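Local structure of endoglucanase (Clostridium thermocellum, 2YIK) at residues A[123-128]-A[316-321]; A[157-162]-A[231-236]. The protein probably hydrolyses internal beta-1,4-glucosidic bonds of cellulose, as a family 9 glycoside hydrolase that carries bound calcium and zinc. All coordinates share one frame; numbering follows the deposited sequence.

Contact 1. Residues A[123-128]-A[316-321]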
loop_
_atom_site.group_PDB
_atom_site.type_symbol
_atom_site.label_atom_id
_atom_site.label_comp_id
_atom_site.label_asym_id
_atom_site.label_seq_id
_atom_site.Cartn_x
_atom_site.Cartn_y
_atom_site.Cartn_z
ATOM N N PHE A 123 -3.259 -0.945 10.827
ATOM C CA PHE A 123 -3.066 0.506 10.839
ATOM C C PHE A 123 -3.566 1.069 9.515
ATOM O O PHE A 123 -3.182 0.593 8.448
ATOM C CB PHE A 123 -1.586 0.845 11.028
ATOM C CG PHE A 123 -1.034 0.475 12.391
ATOM C CD1 PHE A 123 -1.270 1.285 13.504
ATOM C CD2 PHE A 123 -0.245 -0.658 12.545
ATOM C CE1 PHE A 123 -0.716 0.970 14.754
ATOM C CE2 PHE A 123 0.313 -0.986 13.785
ATOM C CZ PHE A 123 0.079 -0.168 14.893
ATOM N N GLY A 124 -4.415 2.092 9.595
ATOM C CA GLY A 124 -5.010 2.685 8.410
ATOM C C GLY A 124 -4.145 3.317 7.337
ATOM O O GLY A 124 -4.383 3.089 6.147
ATOM N N LEU A 125 -3.156 4.115 7.729
ATOM C CA LEU A 125 -2.315 4.769 6.740
ATOM C C LEU A 125 -1.561 3.766 5.873
ATOM O O LEU A 125 -1.650 3.829 4.653
ATOM C CB LEU A 125 -1.349 5.760 7.407
ATOM C CG LEU A 125 -0.661 6.781 6.489
ATOM C CD1 LEU A 125 -1.659 7.340 5.479
ATOM C CD2 LEU A 125 -0.068 7.903 7.337
ATOM N N PRO A 126 -0.802 2.835 6.480
ATOM C CA PRO A 126 -0.111 1.894 5.586
ATOM C C PRO A 126 -1.058 0.864 4.940
ATOM O O PRO A 126 -0.756 0.326 3.873
ATOM C CB PRO A 126 0.935 1.249 6.494
ATOM C CG PRO A 126 0.289 1.299 7.861
ATOM C CD PRO A 126 -0.365 2.669 7.881
ATOM N N GLU A 127 -2.196 0.582 5.576
ATOM C CA GLU A 127 -3.154 -0.372 5.002
ATOM C C GLU A 127 -3.628 0.206 3.655
ATOM O O GLU A 127 -3.649 -0.489 2.633
ATOM C CB GLU A 127 -4.357 -0.562 5.942
ATOM C CG GLU A 127 -5.387 -1.612 5.501
ATOM C CD GLU A 127 -5.049 -3.031 5.964
ATOM O OE1 GLU A 127 -4.269 -3.181 6.922
ATOM O OE2 GLU A 127 -5.582 -4.001 5.382
ATOM N N ALA A 128 -3.996 1.483 3.661
ATOM C CA ALA A 128 -4.450 2.152 2.446
ATOM C C ALA A 128 -3.299 2.306 1.447
ATOM O O ALA A 128 -3.503 2.198 0.243
ATOM C CB ALA A 128 -5.047 3.523 2.784
ATOM N N HIS A 316 8.161 7.110 -3.179
ATOM C CA HIS A 316 6.805 6.724 -2.836
ATOM C C HIS A 316 6.800 5.796 -1.600
ATOM O O HIS A 316 7.495 4.792 -1.600
ATOM C CB HIS A 316 6.189 6.059 -4.081
ATOM C CG HIS A 316 4.735 5.762 -3.972
ATOM N ND1 HIS A 316 3.750 6.709 -4.134
ATOM C CD2 HIS A 316 4.075 4.575 -3.789
ATOM C CE1 HIS A 316 2.558 6.139 -4.066
ATOM N NE2 HIS A 316 2.742 4.843 -3.859
ATOM N N CYS A 317 6.029 6.120 -0.556
ATOM C CA CYS A 317 5.958 5.269 0.647
ATOM C C CYS A 317 4.728 5.636 1.477
ATOM O O CYS A 317 4.125 6.682 1.247
ATOM C CB CYS A 317 7.217 5.422 1.505
ATOM S SG CYS A 317 7.491 7.091 2.118
ATOM N N TRP A 318 4.367 4.806 2.453
ATOM C CA TRP A 318 3.179 5.090 3.255
ATOM C C TRP A 318 3.120 6.495 3.847
ATOM O O TRP A 318 2.038 7.043 4.020
ATOM C CB TRP A 318 3.000 4.054 4.382
ATOM C CG TRP A 318 4.025 4.109 5.485
ATOM C CD1 TRP A 318 5.105 3.295 5.635
ATOM C CD2 TRP A 318 4.041 5.020 6.605
ATOM N NE1 TRP A 318 5.808 3.648 6.764
ATOM C CE2 TRP A 318 5.206 4.706 7.351
ATOM C CE3 TRP A 318 3.242 6.093 6.990
ATOM C CZ2 TRP A 318 5.522 5.401 8.537
ATOM C CZ3 TRP A 318 3.568 6.779 8.162
ATOM C CH2 TRP A 318 4.719 6.448 8.902
ATOM N N ASN A 319 4.271 7.084 4.148
ATOM C CA ASN A 319 4.291 8.422 4.737
ATOM C C ASN A 319 4.534 9.550 3.727
ATOM O O ASN A 319 4.707 10.710 4.106
ATOM C CB ASN A 319 5.340 8.473 5.859
ATOM C CG ASN A 319 5.151 9.661 6.785
ATOM O OD1 ASN A 319 4.021 10.045 7.101
ATOM N ND2 ASN A 319 6.259 10.237 7.243
ATOM N N ASP A 320 4.541 9.211 2.442
ATOM C CA ASP A 320 4.746 10.217 1.403
ATOM C C ASP A 320 4.423 9.669 0.020
ATOM O O ASP A 320 5.207 8.930 -0.567
ATOM C CB ASP A 320 6.188 10.717 1.406
ATOM C CG ASP A 320 6.387 11.916 0.495
ATOM O OD1 ASP A 320 5.731 11.991 -0.568
ATOM O OD2 ASP A 320 7.210 12.783 0.838
ATOM N N VAL A 321 3.268 10.049 -0.507
ATOM C CA VAL A 321 2.855 9.579 -1.816
ATOM C C VAL A 321 2.909 10.675 -2.883
ATOM O O VAL A 321 2.200 10.616 -3.887
ATOM C CB VAL A 321 1.432 8.959 -1.749
ATOM C CG1 VAL A 321 1.456 7.729 -0.840
ATOM C CG2 VAL A 321 0.412 10.000 -1.240
HETATM O O HOH W 1 -0.572 6.056 2.853
#
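L125 and P126, in the first turn of helix 124-140, meet W318, which sits in the loop ahead of helix 322-336. L125 does most of the touching from its side. Its CG is swung anti to the backbone N (chi1 -165°), and this sends the isobutyl group out toward the loop, where it crosses the indole at about a right angle. Methyl CD2 comes up to the benzo edge of the tryptophan, close to the ring plane, 3.8 Å from W318 CE3. The branch carbon L125 CG lies 3.7 Å from W318 O, so the same side chain touches both the indole and the carbonyl. P126 CA and CB lie against the root of the tryptophan side chain, P126 CB 4.1 Å from W318 CB.

W318 is the second residue of a type I turn from C317 to D320. With chi1 at 69°, its CG stands between the backbone N and the carbonyl carbon, which turns the benzo edge (CE3, CZ3) to L125. N319 CB lies over one indole face, offset toward the rim, and Y273 meets the tryptophan edge-to-face. D320 forms a salt bridge with K277, and V321 N donates to D280; both partners belong to a calcium site. L125 also touches D281 of that site.

No direct hydrogen bond joins the two segments, but one water does: it donates to L125 O, at 3.1 Å, and to W318 O, at 3.0 Å. This is packing within the (alpha/alpha)6 barrel of family 9, away from the predicted active-site H451. The chemistry is that of a mainly hydrophobic seam, with the water's two donated bonds joining two carbonyl oxygens, both acceptors, which cannot bond each other directly.

Contact 2. Residues A[157-162]-A[231-236]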
loop_
_atom_site.group_PDB
_atom_site.type_symbol
_atom_site.label_atom_id
_atom_site.label_comp_id
_atom_site.label_asym_id
_atom_site.label_seq_id
_atom_site.Cartn_x
_atom_site.Cartn_y
_atom_site.Cartn_z
ATOM N N ILE A 157 -6.715 -10.180 -3.616
ATOM C CA ILE A 157 -6.061 -9.369 -2.595
ATOM C C ILE A 157 -6.652 -7.957 -2.586
ATOM O O ILE A 157 -6.961 -7.431 -1.524
ATOM C CB ILE A 157 -4.521 -9.269 -2.821
ATOM C CG1 ILE A 157 -3.828 -10.560 -2.387
ATOM C CG2 ILE A 157 -3.947 -8.133 -1.994
ATOM C CD1 ILE A 157 -4.436 -11.803 -2.982
ATOM N N LEU A 158 -6.820 -7.357 -3.764
ATOM C CA LEU A 158 -7.372 -6.006 -3.847
ATOM C C LEU A 158 -8.820 -5.921 -3.364
ATOM O O LEU A 158 -9.225 -4.911 -2.791
ATOM C CB LEU A 158 -7.236 -5.469 -5.271
ATOM C CG LEU A 158 -5.775 -5.211 -5.669
ATOM C CD1 LEU A 158 -5.656 -5.033 -7.162
ATOM C CD2 LEU A 158 -5.251 -3.978 -4.928
ATOM N N ARG A 159 -9.598 -6.979 -3.591
ATOM C CA ARG A 159 -10.979 -7.005 -3.126
ATOM C C ARG A 159 -10.985 -7.112 -1.606
ATOM O O ARG A 159 -11.803 -6.481 -0.934
ATOM C CB ARG A 159 -11.744 -8.197 -3.712
ATOM C CG ARG A 159 -12.263 -7.988 -5.125
ATOM C CD ARG A 159 -12.869 -9.282 -5.666
ATOM N NE ARG A 159 -13.400 -9.145 -7.024
ATOM C CZ ARG A 159 -14.597 -8.642 -7.320
ATOM N NH1 ARG A 159 -15.408 -8.222 -6.353
ATOM N NH2 ARG A 159 -14.987 -8.572 -8.584
ATOM N N TYR A 160 -10.066 -7.905 -1.061
ATOM C CA TYR A 160 -10.003 -8.067 0.382
ATOM C C TYR A 160 -9.631 -6.753 1.071
ATOM O O TYR A 160 -10.147 -6.457 2.151
ATOM C CB TYR A 160 -9.008 -9.167 0.764
ATOM C CG TYR A 160 -9.387 -9.902 2.040
ATOM C CD1 TYR A 160 -10.478 -10.776 2.065
ATOM C CD2 TYR A 160 -8.666 -9.714 3.220
ATOM C CE1 TYR A 160 -10.843 -11.446 3.229
ATOM C CE2 TYR A 160 -9.018 -10.381 4.392
ATOM C CZ TYR A 160 -10.111 -11.243 4.391
ATOM O OH TYR A 160 -10.480 -11.894 5.548
ATOM N N PHE A 161 -8.740 -5.971 0.457
ATOM C CA PHE A 161 -8.337 -4.670 1.020
ATOM C C PHE A 161 -9.515 -3.701 0.990
ATOM O O PHE A 161 -9.934 -3.168 2.011
ATOM C CB PHE A 161 -7.223 -4.003 0.196
ATOM C CG PHE A 161 -5.826 -4.293 0.672
ATOM C CD1 PHE A 161 -5.367 -3.819 1.901
ATOM C CD2 PHE A 161 -4.945 -4.988 -0.147
ATOM C CE1 PHE A 161 -4.044 -4.036 2.298
ATOM C CE2 PHE A 161 -3.631 -5.208 0.237
ATOM C CZ PHE A 161 -3.174 -4.732 1.463
ATOM N N ASN A 162 -10.032 -3.476 -0.212
ATOM C CA ASN A 162 -11.117 -2.536 -0.412
ATOM C C ASN A 162 -12.482 -2.902 0.181
ATOM O O ASN A 162 -13.257 -2.008 0.521
ATOM C CB ASN A 162 -11.232 -2.214 -1.904
ATOM C CG ASN A 162 -9.994 -1.499 -2.435
ATOM O OD1 ASN A 162 -9.143 -2.097 -3.107
ATOM N ND2 ASN A 162 -9.880 -0.213 -2.120
ATOM N N MET A 231 -10.963 1.852 -11.110
ATOM C CA MET A 231 -10.172 1.791 -12.336
ATOM C C MET A 231 -9.822 0.358 -12.725
ATOM O O MET A 231 -9.801 0.016 -13.905
ATOM C CB MET A 231 -8.874 2.598 -12.197
ATOM C CG MET A 231 -9.037 4.112 -12.113
ATOM S SD MET A 231 -9.944 4.863 -13.483
ATOM C CE MET A 231 -8.791 4.709 -14.835
ATOM N N ASN A 232 -9.555 -0.478 -11.726
ATOM C CA ASN A 232 -9.188 -1.872 -11.959
ATOM C C ASN A 232 -10.364 -2.796 -12.284
ATOM O O ASN A 232 -10.182 -3.818 -12.944
ATOM C CB ASN A 232 -8.434 -2.420 -10.734
ATOM C CG ASN A 232 -6.991 -1.931 -10.659
ATOM O OD1 ASN A 232 -6.424 -1.811 -9.576
ATOM N ND2 ASN A 232 -6.389 -1.667 -11.812
ATOM N N PHE A 233 -11.566 -2.439 -11.839
ATOM C CA PHE A 233 -12.733 -3.287 -12.073
ATOM C C PHE A 233 -13.842 -2.744 -12.971
ATOM O O PHE A 233 -14.803 -3.460 -13.256
ATOM C CB PHE A 233 -13.355 -3.678 -10.734
ATOM C CG PHE A 233 -12.527 -4.642 -9.941
ATOM C CD1 PHE A 233 -12.532 -6.001 -10.245
ATOM C CD2 PHE A 233 -11.715 -4.189 -8.905
ATOM C CE1 PHE A 233 -11.735 -6.902 -9.526
ATOM C CE2 PHE A 233 -10.915 -5.075 -8.180
ATOM C CZ PHE A 233 -10.923 -6.434 -8.489
ATOM N N LYS A 234 -13.718 -1.504 -13.430
ATOM C CA LYS A 234 -14.768 -0.904 -14.252
ATOM C C LYS A 234 -15.205 -1.648 -15.507
ATOM O O LYS A 234 -16.334 -1.466 -15.967
ATOM C CB LYS A 234 -14.396 0.528 -14.638
ATOM C CG LYS A 234 -13.141 0.666 -15.484
ATOM C CD LYS A 234 -12.849 2.136 -15.703
ATOM C CE LYS A 234 -11.433 2.370 -16.191
ATOM N NZ LYS A 234 -11.358 2.478 -17.669
ATOM N N ASP A 235 -14.329 -2.468 -16.072
ATOM C CA ASP A 235 -14.673 -3.198 -17.289
ATOM C C ASP A 235 -15.065 -4.618 -16.951
ATOM O O ASP A 235 -15.962 -5.204 -17.560
ATOM C CB ASP A 235 -13.480 -3.215 -18.250
ATOM C CG ASP A 235 -13.055 -1.822 -18.673
ATOM O OD1 ASP A 235 -13.897 -1.094 -19.243
ATOM O OD2 ASP A 235 -11.885 -1.450 -18.436
ATOM N N THR A 236 -14.398 -5.142 -15.934
ATOM C CA THR A 236 -14.576 -6.501 -15.467
ATOM C C THR A 236 -15.760 -6.777 -14.529
ATOM O O THR A 236 -16.359 -7.852 -14.594
ATOM C CB THR A 236 -13.217 -6.971 -14.852
ATOM O OG1 THR A 236 -12.628 -7.940 -15.726
ATOM C CG2 THR A 236 -13.368 -7.544 -13.456
#
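R159 lies obliquely against the ring of F233, with the two planes 62° apart, so this is no flat stack. NE and NH2 of R159 are each 3.8 Å from F233 CE1, and the aliphatic part joins in, R159 CG being 3.9 Å from F233 CZ. The chain is extended from CG to NE, which lays CG, NE and NH2 along the CZ, CE1 and CD1 side of the ring. On the preceding residue, methyl CD1 of L158 packs loosely on the side-chain amide of N232, the two side chains crossing at about a right angle.

Outward from this first shell, the arginine is positioned by D237, which forms a salt bridge with R159 NH2, and by Y240, which offers it a cation-pi contact. Y240 also meets F233 edge-to-face, so one tyrosine serves both partners.

In the fold, plain packing between helices of the family's (alpha/alpha)6 barrel, the contact joins helix 151-167 to the later part of helix 216-233. L158 also touches N229 of the latter helix. Helix 124-140 adjoins both sides, through F161 on E127 and A131 and through N232 on Y139, while M231 packs on helix 279-293.

How the contacts relate
Both contacts belong to the family 9 region, in this family an (alpha/alpha)6 barrel, with centres about 19 Å apart. Contact 1 lies about 6 Å from the centre of the chain, contact 2 about 14 Å. Along the sequence the segments run 123-128, 157-162, 231-236 and 316-321, so contact 2 is nested inside the loop that contact 1 closes. Helix 124-140 begins in contact 1 and borders contact 2, and the two contacts touch where E127 OE2 packs 3.4 Å from F161 CE1. Helix 216-233 receives L125 at A221, its later part taking part in contact 2. Helices 124-140 and 216-233 thus both connect the two contacts.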